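Local coordinates for protein UDP-D-quinovosamine 4-dehydrogenase (PDB 3NKL) that probably works as a membrane-bound oxidoreductase and lyase on nucleotide sugars in polysaccharide synthesis, and is represented here by its Rossmann-like CoA-binding-type domain, at residues L8-G13 with A33-D38; L19-R24 with T45-T50; V69-P74 with V93-I98; V83-L88 with I119-G124. All blocks are in the same frame, centred on the assembly; numbering follows the deposited sequence.

Contact 1. Residues L8-G13 with A33-D38; sequences LIYGAG and AFIDDD
Ile9 and Phe34 sit abreast on neighbouring parallel strands, the two strands of a Rossmann-like beta-alpha-beta unit whose helix 14-25 makes the crossover. Backbone bonds set the register. Ile9 N donates to Ala33 O, Ile9 O accepts from Ile35 N at 2.8 Å, and Gly11 N reaches Ile35 O at 2.7 Å, so the pairing continues one residue past strand 5-10.

Apolar contacts cover both sides of this strand pair. On the side of helix 14-25, the CB and CG2 of Ile9 lie against the CD2-CE2 side of the Phe34 ring, with CB to CD2 at 3.8 Å, while Ala12 CB rests on Phe34 CB. On the other side Ile35 divides its branches: CG1 meets Leu8 CD1, and CG2 sits over one face of the Tyr10 ring, 3.9 Å from the centroid, in a CH-pi contact. Tyr10 CG is anti to its own backbone N (chi1 -152°), which lays the ring across Ile35 and carries the hydroxyl out to Asp37.

Polar side chains take over beyond the strand ends, where Gly11 and Gly13 belong to a GxGxxG pattern consistent with a dinucleotide-binding turn. Tyr10 OH donates to the syn side of Asp37 OD1 at 2.9 Å, the ring and carboxylate planes being 69° apart; Asp37 OD2 is salt-bridged to Lys40 of the second subunit. Asp36 uses its two oxygens differently: OD2 accepts from Asp38 N in an Asx turn within its own loop, and OD1 crosses to Ala12 N, offering its anti lone pair at 2.8 Å.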
loop_
_atom_site.group_PDB
_atom_site.type_symbol
_atom_site.label_atom_id
_atom_site.label_comp_id
_atom_site.label_asym_id
_atom_site.label_seq_id
_atom_site.Cartn_x
_atom_site.Cartn_y
_atom_site.Cartn_z
ATOM N N LEU B 8 0.076 -14.032 -10.891
ATOM C CA LEU B 8 -0.650 -12.846 -10.492
ATOM C C LEU B 8 0.087 -12.214 -9.323
ATOM O O LEU B 8 0.714 -12.918 -8.514
ATOM C CB LEU B 8 -2.071 -13.174 -10.027
ATOM C CG LEU B 8 -2.984 -13.911 -11.009
ATOM C CD1 LEU B 8 -4.283 -14.275 -10.309
ATOM C CD2 LEU B 8 -3.252 -13.023 -12.220
ATOM N N ILE B 9 -0.008 -10.893 -9.222
ATOM C CA ILE B 9 0.528 -10.186 -8.053
ATOM C C ILE B 9 -0.640 -9.678 -7.238
ATOM O O ILE B 9 -1.486 -8.932 -7.743
ATOM C CB ILE B 9 1.409 -8.993 -8.452
ATOM C CG1 ILE B 9 2.661 -9.494 -9.184
ATOM C CG2 ILE B 9 1.747 -8.119 -7.209
ATOM C CD1 ILE B 9 3.553 -8.383 -9.699
ATOM N N TYR B 10 -0.710 -10.115 -5.981
ATOM C CA TYR B 10 -1.764 -9.673 -5.089
ATOM C C TYR B 10 -1.237 -8.413 -4.409
ATOM O O TYR B 10 -0.292 -8.483 -3.635
ATOM C CB TYR B 10 -2.053 -10.756 -4.042
ATOM C CG TYR B 10 -3.462 -10.765 -3.497
ATOM C CD1 TYR B 10 -3.954 -9.697 -2.745
ATOM C CD2 TYR B 10 -4.306 -11.847 -3.732
ATOM C CE1 TYR B 10 -5.244 -9.707 -2.241
ATOM C CE2 TYR B 10 -5.600 -11.867 -3.223
ATOM C CZ TYR B 10 -6.062 -10.799 -2.497
ATOM O OH TYR B 10 -7.342 -10.844 -2.007
ATOM N N GLY B 11 -1.856 -7.270 -4.709
ATOM C CA GLY B 11 -1.480 -5.983 -4.135
ATOM C C GLY B 11 -1.095 -5.057 -5.278
ATOM O O GLY B 11 -0.037 -5.230 -5.879
ATOM N N ALA B 12 -1.961 -4.094 -5.588
ATOM C CA ALA B 12 -1.697 -3.143 -6.666
ATOM C C ALA B 12 -1.365 -1.744 -6.151
ATOM O O ALA B 12 -1.698 -0.739 -6.790
ATOM C CB ALA B 12 -2.880 -3.088 -7.650
ATOM N N GLY B 13 -0.701 -1.683 -5.001
ATOM C CA GLY B 13 -0.240 -0.414 -4.456
ATOM C C GLY B 13 1.204 -0.230 -4.879
ATOM O O GLY B 13 1.699 -0.957 -5.740
ATOM N N ALA B 33 -1.479 -10.004 -14.334
ATOM C CA ALA B 33 -2.471 -9.054 -13.834
ATOM C C ALA B 33 -2.222 -8.881 -12.354
ATOM O O ALA B 33 -1.494 -9.691 -11.754
ATOM C CB ALA B 33 -3.872 -9.596 -14.057
ATOM N N PHE B 34 -2.824 -7.839 -11.773
ATOM C CA PHE B 34 -2.832 -7.628 -10.337
ATOM C C PHE B 34 -4.171 -8.049 -9.758
ATOM O O PHE B 34 -5.199 -7.960 -10.422
ATOM C CB PHE B 34 -2.670 -6.131 -9.994
ATOM C CG PHE B 34 -1.319 -5.571 -10.310
ATOM C CD1 PHE B 34 -1.101 -4.869 -11.485
ATOM C CD2 PHE B 34 -0.266 -5.724 -9.417
ATOM C CE1 PHE B 34 0.144 -4.333 -11.762
ATOM C CE2 PHE B 34 0.986 -5.194 -9.689
ATOM C CZ PHE B 34 1.192 -4.497 -10.853
ATOM N N ILE B 35 -4.154 -8.476 -8.505
ATOM C CA ILE B 35 -5.367 -8.600 -7.717
ATOM C C ILE B 35 -5.286 -7.546 -6.603
ATOM O O ILE B 35 -4.223 -7.357 -6.010
ATOM C CB ILE B 35 -5.477 -9.993 -7.084
ATOM C CG1 ILE B 35 -5.504 -11.067 -8.175
ATOM C CG2 ILE B 35 -6.745 -10.105 -6.226
ATOM C CD1 ILE B 35 -6.814 -11.092 -8.958
ATOM N N ASP B 36 -6.389 -6.851 -6.336
ATOM C CA ASP B 36 -6.430 -5.875 -5.231
ATOM C C ASP B 36 -7.819 -5.816 -4.591
ATOM O O ASP B 36 -8.829 -5.792 -5.297
ATOM C CB ASP B 36 -6.023 -4.485 -5.725
ATOM C CG ASP B 36 -5.624 -3.547 -4.571
ATOM O OD1 ASP B 36 -4.412 -3.311 -4.382
ATOM O OD2 ASP B 36 -6.521 -3.058 -3.851
ATOM N N ASP B 37 -7.856 -5.797 -3.258
ATOM C CA ASP B 37 -9.103 -5.776 -2.496
ATOM C C ASP B 37 -9.867 -4.466 -2.688
ATOM O O ASP B 37 -11.040 -4.375 -2.347
ATOM C CB ASP B 37 -8.825 -5.955 -0.995
ATOM C CG ASP B 37 -8.255 -7.324 -0.654
ATOM O OD1 ASP B 37 -8.630 -8.315 -1.314
ATOM O OD2 ASP B 37 -7.436 -7.417 0.292
ATOM N N ASP B 38 -9.201 -3.447 -3.222
ATOM C CA ASP B 38 -9.827 -2.122 -3.360
ATOM C C ASP B 38 -10.720 -2.057 -4.603
ATOM O O ASP B 38 -10.244 -1.888 -5.723
ATOM C CB ASP B 38 -8.750 -1.024 -3.388
ATOM C CG ASP B 38 -9.331 0.398 -3.394
ATOM O OD1 ASP B 38 -10.535 0.581 -3.682
ATOM O OD2 ASP B 38 -8.556 1.339 -3.121
#

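Contact 2. Residues L19-R24 with T45-T50; sequences LANMLR and TMQGIT
Ala20 and Ile49 make the apolar part of the contact where helix 14-25 of the Rossmann-like domain meets the beta hairpin formed by strands 45-46 and 49-52 at the edge of the sheet. Ala20 CB approaches Ile49 CD1 at 4.1 Å. Next to this pair the side chains of Asn21 and Gln47 meet at about a right angle, their amide planes 55° apart. Gln47 NE2 donates weakly to Asn21 OD1 at 3.4 Å, and the return bond from Asn21 ND2 to Gln47 OE1 is weak and bent; Gln47 is poorly ordered and the place of its OE1 doubtful, so this exchange is best read as loose.

The guanidinium of Arg24 extends toward the same glutamine and isoleucine. Its plane is turned 77° from the Gln47 amide, and its two faces look toward Ala20 O and Gln47 O, each about 4 Å from the plane.

Outside this first shell, the hairpin turn places the backbone of Gln47. A type I' turn from Met46 to Ile49 has Gln47 and Gly48 at its corners, both with positive phi; Met46 N bonds to Ile49 O at 2.8 Å, and Ile49 N returns to Met46 O at 3.1 Å. Gln47 then runs extended beyond CG (chi2 -169°) to span the distance to the helix. Pro31 and Phe34 of strand 29-35 also touch Ala20. Ala20, Asn21 and Arg24 share one helical turn, spanned by the bond from Arg24 N to Ala20 O at 2.8 Å.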
loop_
_atom_site.group_PDB
_atom_site.type_symbol
_atom_site.label_atom_id
_atom_site.label_comp_id
_atom_site.label_asym_id
_atom_site.label_seq_id
_atom_site.Cartn_x
_atom_site.Cartn_y
_atom_site.Cartn_z
ATOM N N LEU B 19 7.345 -4.460 -7.434
ATOM C CA LEU B 19 7.599 -5.872 -7.720
ATOM C C LEU B 19 7.400 -6.171 -9.192
ATOM O O LEU B 19 8.230 -6.843 -9.821
ATOM C CB LEU B 19 6.702 -6.777 -6.879
ATOM C CG LEU B 19 6.859 -8.287 -7.089
ATOM C CD1 LEU B 19 8.234 -8.757 -6.660
ATOM C CD2 LEU B 19 5.771 -9.017 -6.287
ATOM N N ALA B 20 6.305 -5.694 -9.759
ATOM C CA ALA B 20 6.025 -6.021 -11.153
ATOM C C ALA B 20 7.173 -5.546 -12.055
ATOM O O ALA B 20 7.483 -6.189 -13.046
ATOM C CB ALA B 20 4.688 -5.445 -11.603
ATOM N N ASN B 21 7.814 -4.432 -11.701
ATOM C CA ASN B 21 8.996 -3.969 -12.455
ATOM C C ASN B 21 10.220 -4.837 -12.220
ATOM O O ASN B 21 10.962 -5.136 -13.151
ATOM C CB ASN B 21 9.348 -2.526 -12.097
ATOM C CG ASN B 21 8.364 -1.535 -12.651
ATOM O OD1 ASN B 21 8.324 -0.383 -12.222
ATOM N ND2 ASN B 21 7.561 -1.972 -13.610
HETATM N N MSE B 22 10.450 -5.194 -10.962
HETATM C CA MSE B 22 11.471 -6.163 -10.608
HETATM C C MSE B 22 11.314 -7.341 -11.565
HETATM O O MSE B 22 12.230 -7.676 -12.324
HETATM C CB MSE B 22 11.245 -6.649 -9.175
HETATM C CG MSE B 22 12.501 -6.988 -8.386
HETATM SE SE MSE B 22 13.152 -5.374 -7.541
HETATM C CE MSE B 22 11.522 -4.877 -6.596
ATOM N N LEU B 23 10.130 -7.948 -11.543
ATOM C CA LEU B 23 9.842 -9.155 -12.353
ATOM C C LEU B 23 9.912 -8.930 -13.866
ATOM O O LEU B 23 10.541 -9.707 -14.594
ATOM C CB LEU B 23 8.445 -9.688 -12.027
ATOM C CG LEU B 23 8.127 -9.929 -10.551
ATOM C CD1 LEU B 23 6.787 -10.604 -10.414
ATOM C CD2 LEU B 23 9.206 -10.772 -9.878
ATOM N N ARG B 24 9.213 -7.903 -14.340
ATOM C CA ARG B 24 9.026 -7.711 -15.775
ATOM C C ARG B 24 10.344 -7.484 -16.485
ATOM O O ARG B 24 10.509 -7.874 -17.640
ATOM C CB ARG B 24 8.078 -6.552 -16.062
ATOM C CG ARG B 24 6.846 -6.957 -16.835
ATOM C CD ARG B 24 6.319 -5.781 -17.614
ATOM N NE ARG B 24 6.223 -4.609 -16.757
ATOM C CZ ARG B 24 5.265 -4.440 -15.859
ATOM N NH1 ARG B 24 5.235 -3.350 -15.108
ATOM N NH2 ARG B 24 4.334 -5.370 -15.716
ATOM N N THR B 45 -5.939 0.113 -14.822
ATOM C CA THR B 45 -4.701 -0.456 -15.352
ATOM C C THR B 45 -3.468 0.276 -14.841
ATOM O O THR B 45 -3.472 1.497 -14.697
ATOM C CB THR B 45 -4.674 -0.459 -16.884
ATOM O OG1 THR B 45 -4.217 0.815 -17.352
ATOM C CG2 THR B 45 -6.057 -0.756 -17.453
HETATM N N MSE B 46 -2.419 -0.487 -14.584
HETATM C CA MSE B 46 -1.157 0.091 -14.186
HETATM C C MSE B 46 -0.045 -0.590 -14.944
HETATM O O MSE B 46 0.122 -1.805 -14.887
HETATM C CB MSE B 46 -0.963 -0.015 -12.680
HETATM C CG MSE B 46 -1.834 0.959 -11.928
HETATM SE SE MSE B 46 -1.563 2.770 -12.597
HETATM C CE MSE B 46 -3.242 3.572 -12.000
ATOM N N GLN B 47 0.692 0.214 -15.690
ATOM C CA GLN B 47 1.763 -0.301 -16.539
ATOM C C GLN B 47 1.310 -1.380 -17.519
ATOM O O GLN B 47 2.021 -2.357 -17.748
ATOM C CB GLN B 47 2.919 -0.829 -15.693
ATOM C CG GLN B 47 3.636 0.248 -14.906
ATOM C CD GLN B 47 4.927 -0.248 -14.293
ATOM O OE1 GLN B 47 4.959 -1.296 -13.645
ATOM N NE2 GLN B 47 6.004 0.507 -14.491
ATOM N N GLY B 48 0.134 -1.202 -18.106
ATOM C CA GLY B 48 -0.329 -2.117 -19.133
ATOM C C GLY B 48 -0.880 -3.407 -18.567
ATOM O O GLY B 48 -1.319 -4.289 -19.305
ATOM N N ILE B 49 -0.852 -3.509 -17.247
ATOM C CA ILE B 49 -1.405 -4.650 -16.541
ATOM C C ILE B 49 -2.725 -4.189 -15.965
ATOM O O ILE B 49 -2.784 -3.120 -15.371
ATOM C CB ILE B 49 -0.514 -5.020 -15.334
ATOM C CG1 ILE B 49 0.957 -4.777 -15.651
ATOM C CG2 ILE B 49 -0.740 -6.452 -14.898
ATOM C CD1 ILE B 49 1.868 -5.168 -14.528
ATOM N N THR B 50 -3.786 -4.975 -16.099
ATOM C CA THR B 50 -5.003 -4.574 -15.407
ATOM C C THR B 50 -5.144 -5.200 -14.005
ATOM O O THR B 50 -4.529 -6.232 -13.691
ATOM C CB THR B 50 -6.281 -4.644 -16.311
ATOM O OG1 THR B 50 -7.246 -5.550 -15.767
ATOM C CG2 THR B 50 -5.925 -5.032 -17.731
#

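Contact 3. Residues V69-P74 with V93-I98; sequences VLLAVP and VEVLTI
Leu70 and Leu96 share one side-chain conformation, CG opposite the carbonyl carbon (chi1 -51° and -46°) and chi2 extended, and therefore run abreast in the same direction, with Leu70 CD2 3.7 Å from Leu96 CD1. Ile98 differs: its CG1 stands between the backbone N and the carbonyl carbon (chi1 71°), which sends CD1 back over the other segment. It meets Ala72 CB and Pro74 CD, the latter at 3.9 Å.

The two strands belong to a second beta-alpha-beta unit: 68-71 and 94-97 run parallel, linked by helix 78-89. Four nearly straight backbone bonds join them. Leu71 N to Leu96 O is the shortest at 2.7 Å, while Leu71 O accepts from Ile98 N at 3.1 Å, carrying the pairing past the strand's end. On the face bearing Val69, Leu71 and Val95, Leu71 CD1 packs against Val95 CG1 at 3.7 Å, and the CG2 methyls of Val69 and Val93 touch farther back.

Thr97 provides the polar finish. Its OG1 donates to Ile98 O at 2.8 Å and accepts from a water that in turn takes the N-H of Val73, so this water bridges the end of strand 94-97 to the loop after strand 68-71. Lys81 NZ of helix 78-89 also bonds to this hydroxyl.

Helix 78-89 covers the Leu71 and Val95 side through Ile84, Ile85 and Leu88. Helix 14-25 covers the opposite side, where Leu23 reaches Leu70 and Leu19 reaches Ile98, and strand 5-10 flanks strand 68-71 at its other edge.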
loop_
_atom_site.group_PDB
_atom_site.type_symbol
_atom_site.label_atom_id
_atom_site.label_comp_id
_atom_site.label_asym_id
_atom_site.label_seq_id
_atom_site.Cartn_x
_atom_site.Cartn_y
_atom_site.Cartn_z
ATOM N N VAL B 69 1.139 -17.394 -7.140
ATOM C CA VAL B 69 0.663 -16.047 -6.878
ATOM C C VAL B 69 1.628 -15.389 -5.903
ATOM O O VAL B 69 2.052 -16.009 -4.927
ATOM C CB VAL B 69 -0.798 -16.053 -6.349
ATOM C CG1 VAL B 69 -1.207 -14.660 -5.831
ATOM C CG2 VAL B 69 -1.757 -16.550 -7.459
ATOM N N LEU B 70 2.017 -14.153 -6.199
ATOM C CA LEU B 70 2.982 -13.425 -5.381
ATOM C C LEU B 70 2.279 -12.359 -4.547
ATOM O O LEU B 70 1.530 -11.543 -5.079
ATOM C CB LEU B 70 4.019 -12.754 -6.283
ATOM C CG LEU B 70 4.697 -13.640 -7.337
ATOM C CD1 LEU B 70 5.762 -12.805 -8.052
ATOM C CD2 LEU B 70 5.307 -14.863 -6.700
ATOM N N LEU B 71 2.542 -12.340 -3.249
ATOM C CA LEU B 71 1.899 -11.362 -2.367
ATOM C C LEU B 71 2.769 -10.126 -2.218
ATOM O O LEU B 71 3.932 -10.227 -1.836
ATOM C CB LEU B 71 1.658 -11.952 -0.984
ATOM C CG LEU B 71 0.781 -13.205 -0.937
ATOM C CD1 LEU B 71 0.578 -13.618 0.502
ATOM C CD2 LEU B 71 -0.562 -12.953 -1.596
ATOM N N ALA B 72 2.202 -8.968 -2.528
ATOM C CA ALA B 72 2.883 -7.704 -2.336
ATOM C C ALA B 72 1.939 -6.800 -1.539
ATOM O O ALA B 72 1.512 -5.742 -2.016
ATOM C CB ALA B 72 3.248 -7.078 -3.689
ATOM N N VAL B 73 1.601 -7.252 -0.329
ATOM C CA VAL B 73 0.722 -6.510 0.571
ATOM C C VAL B 73 1.351 -6.342 1.955
ATOM O O VAL B 73 0.795 -6.783 2.960
ATOM C CB VAL B 73 -0.645 -7.201 0.726
ATOM C CG1 VAL B 73 -1.484 -6.991 -0.542
ATOM C CG2 VAL B 73 -0.472 -8.701 1.053
ATOM N N PRO B 74 2.513 -5.685 2.004
ATOM C CA PRO B 74 3.216 -5.472 3.278
ATOM C C PRO B 74 2.375 -4.625 4.262
ATOM O O PRO B 74 2.615 -4.664 5.471
ATOM C CB PRO B 74 4.494 -4.724 2.860
ATOM C CG PRO B 74 4.168 -4.095 1.527
ATOM C CD PRO B 74 3.262 -5.139 0.856
ATOM N N VAL B 93 -2.672 -22.951 -5.800
ATOM C CA VAL B 93 -1.497 -22.267 -6.308
ATOM C C VAL B 93 -0.465 -22.262 -5.194
ATOM O O VAL B 93 -0.796 -22.472 -4.044
ATOM C CB VAL B 93 -1.818 -20.837 -6.728
ATOM C CG1 VAL B 93 -2.839 -20.875 -7.883
ATOM C CG2 VAL B 93 -2.385 -20.003 -5.538
ATOM N N GLU B 94 0.785 -22.077 -5.570
ATOM C CA GLU B 94 1.866 -21.866 -4.639
ATOM C C GLU B 94 1.818 -20.381 -4.289
ATOM O O GLU B 94 1.438 -19.542 -5.132
ATOM C CB GLU B 94 3.165 -22.169 -5.378
ATOM C CG GLU B 94 4.393 -21.858 -4.611
ATOM C CD GLU B 94 5.640 -22.324 -5.338
ATOM O OE1 GLU B 94 6.536 -22.855 -4.655
ATOM O OE2 GLU B 94 5.710 -22.165 -6.580
ATOM N N VAL B 95 2.170 -20.034 -3.057
ATOM C CA VAL B 95 2.060 -18.625 -2.639
ATOM C C VAL B 95 3.411 -18.145 -2.117
ATOM O O VAL B 95 3.975 -18.768 -1.202
ATOM C CB VAL B 95 0.965 -18.434 -1.562
ATOM C CG1 VAL B 95 0.896 -16.976 -1.129
ATOM C CG2 VAL B 95 -0.399 -18.885 -2.091
ATOM N N LEU B 96 3.938 -17.070 -2.715
ATOM C CA LEU B 96 5.217 -16.501 -2.293
ATOM C C LEU B 96 4.948 -15.075 -1.876
ATOM O O LEU B 96 3.978 -14.478 -2.322
ATOM C CB LEU B 96 6.242 -16.475 -3.428
ATOM C CG LEU B 96 6.389 -17.742 -4.269
ATOM C CD1 LEU B 96 7.440 -17.531 -5.380
ATOM C CD2 LEU B 96 6.803 -18.860 -3.353
ATOM N N THR B 97 5.811 -14.529 -1.025
ATOM C CA THR B 97 5.597 -13.173 -0.515
ATOM C C THR B 97 6.873 -12.341 -0.520
ATOM O O THR B 97 7.972 -12.865 -0.292
ATOM C CB THR B 97 5.022 -13.174 0.938
ATOM O OG1 THR B 97 4.851 -11.817 1.394
ATOM C CG2 THR B 97 5.956 -13.893 1.900
ATOM N N ILE B 98 6.727 -11.038 -0.749
ATOM C CA ILE B 98 7.858 -10.126 -0.568
ATOM C C ILE B 98 8.073 -9.949 0.943
ATOM O O ILE B 98 7.235 -10.390 1.737
ATOM C CB ILE B 98 7.587 -8.769 -1.248
ATOM C CG1 ILE B 98 6.520 -7.967 -0.490
ATOM C CG2 ILE B 98 7.171 -8.973 -2.733
ATOM C CD1 ILE B 98 6.368 -6.524 -1.064
HETATM O O HOH W 1 3.049 -9.364 0.918
#

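Contact 4. Residues V83-L88 with I119-G124; sequences VIIESL and IDDLLG
Ile85 gives up more surface to this contact than any other residue, and it meets mainly backbone: its CG2 methyl touches Asp121 O at 3.6 Å and Leu122 CA at 3.7 Å. With CG1 beside the backbone N (chi1 -72°), the longer branch brings CD1 within 4.1 Å of Asp121 CB. Leu122 CD1 adds a looser touch on the same CG2 methyl, at 4.3 Å.

Glu86, one residue on, runs past the same carbonyl, its CG beside Asp121 O, and the chain, extended beyond that carbon, carries the carboxylate to Gly124, whose CA is 3.6 Å from OE2. Gly124 has positive phi as the chain leaves helix 119-123, and its lack of a side chain lets the carboxylate come so near.

The elements joined are helix 78-89, the crossover helix of a Rossmann-type beta-alpha-beta unit, and the short helix 119-123 close to the modelled C-terminal end; their segments 83-88 and 119-123 cross at -74°.

Asp121, with the third largest buried surface, takes part through its carbonyl as well as CB. Two waters complete the junction, each donating to one carboxylate oxygen of Glu86: one links OE2, at 2.6 Å, to Asp121 O, and the other links OE1, at 2.7 Å, to Leu123 O.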
loop_
_atom_site.group_PDB
_atom_site.type_symbol
_atom_site.label_atom_id
_atom_site.label_comp_id
_atom_site.label_asym_id
_atom_site.label_seq_id
_atom_site.Cartn_x
_atom_site.Cartn_y
_atom_site.Cartn_z
ATOM N N VAL B 83 -5.988 -14.341 5.820
ATOM C CA VAL B 83 -7.222 -14.472 5.047
ATOM C C VAL B 83 -6.884 -14.621 3.566
ATOM O O VAL B 83 -7.372 -15.528 2.874
ATOM C CB VAL B 83 -8.125 -13.244 5.235
ATOM C CG1 VAL B 83 -9.198 -13.212 4.163
ATOM C CG2 VAL B 83 -8.732 -13.250 6.632
ATOM N N ILE B 84 -6.029 -13.727 3.082
ATOM C CA ILE B 84 -5.584 -13.765 1.694
ATOM C C ILE B 84 -4.874 -15.089 1.358
ATOM O O ILE B 84 -5.171 -15.738 0.346
ATOM C CB ILE B 84 -4.670 -12.565 1.396
ATOM C CG1 ILE B 84 -5.502 -11.259 1.400
ATOM C CG2 ILE B 84 -3.912 -12.775 0.063
ATOM C CD1 ILE B 84 -4.644 -10.007 1.281
ATOM N N ILE B 85 -3.959 -15.500 2.221
ATOM C CA ILE B 85 -3.149 -16.689 1.939
ATOM C C ILE B 85 -4.038 -17.916 1.880
ATOM O O ILE B 85 -3.902 -18.749 0.985
ATOM C CB ILE B 85 -2.055 -16.916 3.004
ATOM C CG1 ILE B 85 -0.933 -15.874 2.860
ATOM C CG2 ILE B 85 -1.462 -18.325 2.875
ATOM C CD1 ILE B 85 -0.059 -15.712 4.136
ATOM N N GLU B 86 -4.962 -18.034 2.820
ATOM C CA GLU B 86 -5.843 -19.200 2.823
ATOM C C GLU B 86 -6.767 -19.226 1.606
ATOM O O GLU B 86 -7.047 -20.296 1.056
ATOM C CB GLU B 86 -6.630 -19.284 4.140
ATOM C CG GLU B 86 -5.696 -19.499 5.339
ATOM C CD GLU B 86 -6.426 -19.744 6.656
ATOM O OE1 GLU B 86 -7.376 -20.562 6.694
ATOM O OE2 GLU B 86 -6.033 -19.124 7.663
ATOM N N SER B 87 -7.223 -18.053 1.178
ATOM C CA SER B 87 -8.046 -17.947 -0.026
ATOM C C SER B 87 -7.290 -18.473 -1.249
ATOM O O SER B 87 -7.867 -19.123 -2.117
ATOM C CB SER B 87 -8.531 -16.501 -0.243
ATOM O OG SER B 87 -7.561 -15.678 -0.901
ATOM N N LEU B 88 -5.988 -18.218 -1.306
ATOM C CA LEU B 88 -5.169 -18.713 -2.415
ATOM C C LEU B 88 -4.830 -20.200 -2.295
ATOM O O LEU B 88 -4.790 -20.936 -3.296
ATOM C CB LEU B 88 -3.871 -17.888 -2.521
ATOM C CG LEU B 88 -4.129 -16.398 -2.785
ATOM C CD1 LEU B 88 -2.861 -15.591 -2.538
ATOM C CD2 LEU B 88 -4.590 -16.220 -4.253
ATOM N N ILE B 119 3.822 -23.235 5.806
ATOM C CA ILE B 119 2.779 -24.245 5.726
ATOM C C ILE B 119 1.705 -23.997 6.793
ATOM O O ILE B 119 0.527 -24.268 6.567
ATOM C CB ILE B 119 3.354 -25.649 5.922
ATOM C CG1 ILE B 119 2.280 -26.697 5.666
ATOM C CG2 ILE B 119 3.943 -25.803 7.331
ATOM C CD1 ILE B 119 2.051 -26.952 4.207
ATOM N N ASP B 120 2.117 -23.490 7.953
ATOM C CA ASP B 120 1.170 -23.100 8.989
ATOM C C ASP B 120 0.187 -22.062 8.453
ATOM O O ASP B 120 -1.025 -22.203 8.618
ATOM C CB ASP B 120 1.895 -22.527 10.206
ATOM C CG ASP B 120 2.534 -23.605 11.065
ATOM O OD1 ASP B 120 2.097 -24.775 10.992
ATOM O OD2 ASP B 120 3.472 -23.275 11.820
ATOM N N ASP B 121 0.713 -21.022 7.811
ATOM C CA ASP B 121 -0.134 -19.965 7.261
ATOM C C ASP B 121 -0.933 -20.493 6.078
ATOM O O ASP B 121 -2.113 -20.175 5.925
ATOM C CB ASP B 121 0.697 -18.771 6.812
ATOM C CG ASP B 121 1.125 -17.891 7.980
ATOM O OD1 ASP B 121 1.856 -16.900 7.765
ATOM O OD2 ASP B 121 0.716 -18.203 9.117
ATOM N N LEU B 122 -0.282 -21.287 5.229
ATOM C CA LEU B 122 -0.948 -21.839 4.054
ATOM C C LEU B 122 -2.193 -22.625 4.438
ATOM O O LEU B 122 -3.221 -22.568 3.757
ATOM C CB LEU B 122 0.004 -22.803 3.329
ATOM C CG LEU B 122 -0.334 -23.187 1.885
ATOM C CD1 LEU B 122 -0.230 -21.957 0.945
ATOM C CD2 LEU B 122 0.629 -24.275 1.449
ATOM N N LEU B 123 -2.078 -23.418 5.500
ATOM C CA LEU B 123 -3.116 -24.382 5.836
ATOM C C LEU B 123 -4.025 -23.880 6.961
ATOM O O LEU B 123 -5.053 -24.480 7.253
ATOM C CB LEU B 123 -2.501 -25.753 6.210
ATOM C CG LEU B 123 -1.646 -26.429 5.120
ATOM C CD1 LEU B 123 -1.193 -27.807 5.571
ATOM C CD2 LEU B 123 -2.402 -26.540 3.801
ATOM N N GLY B 124 -3.644 -22.772 7.584
ATOM C CA GLY B 124 -4.429 -22.233 8.676
ATOM C C GLY B 124 -4.411 -23.236 9.807
ATOM O O GLY B 124 -5.459 -23.728 10.229
HETATM O O HOH W 2 -3.459 -18.758 7.750
HETATM O O HOH W 3 -7.438 -23.080 5.699
#

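Contacts 1 and 3 are neighbouring parts of one sheet, their centres about 10 Å apart, and Tyr10 is one of the joins: its N and O probably bond to Leu70 O and Ala72 N at 2.8 Å each. Contact 2 lies on the other side of contact 1, where Ile49 CD1 packs on Phe34 CE1, and its helix also reaches contact 3 through Leu23 and Leu70. Helix segment 83-88 of contact 4 lies on the opposite face, Leu88 packing on Leu71 and Val95 and Ile84 touching Tyr10; contacts 2 and 4 are about 25 Å apart between centres. A sulfate bound near Gly13 of contact 1, probably from the crystallisation liquor, may mark the nucleotide pocket at the strand ends.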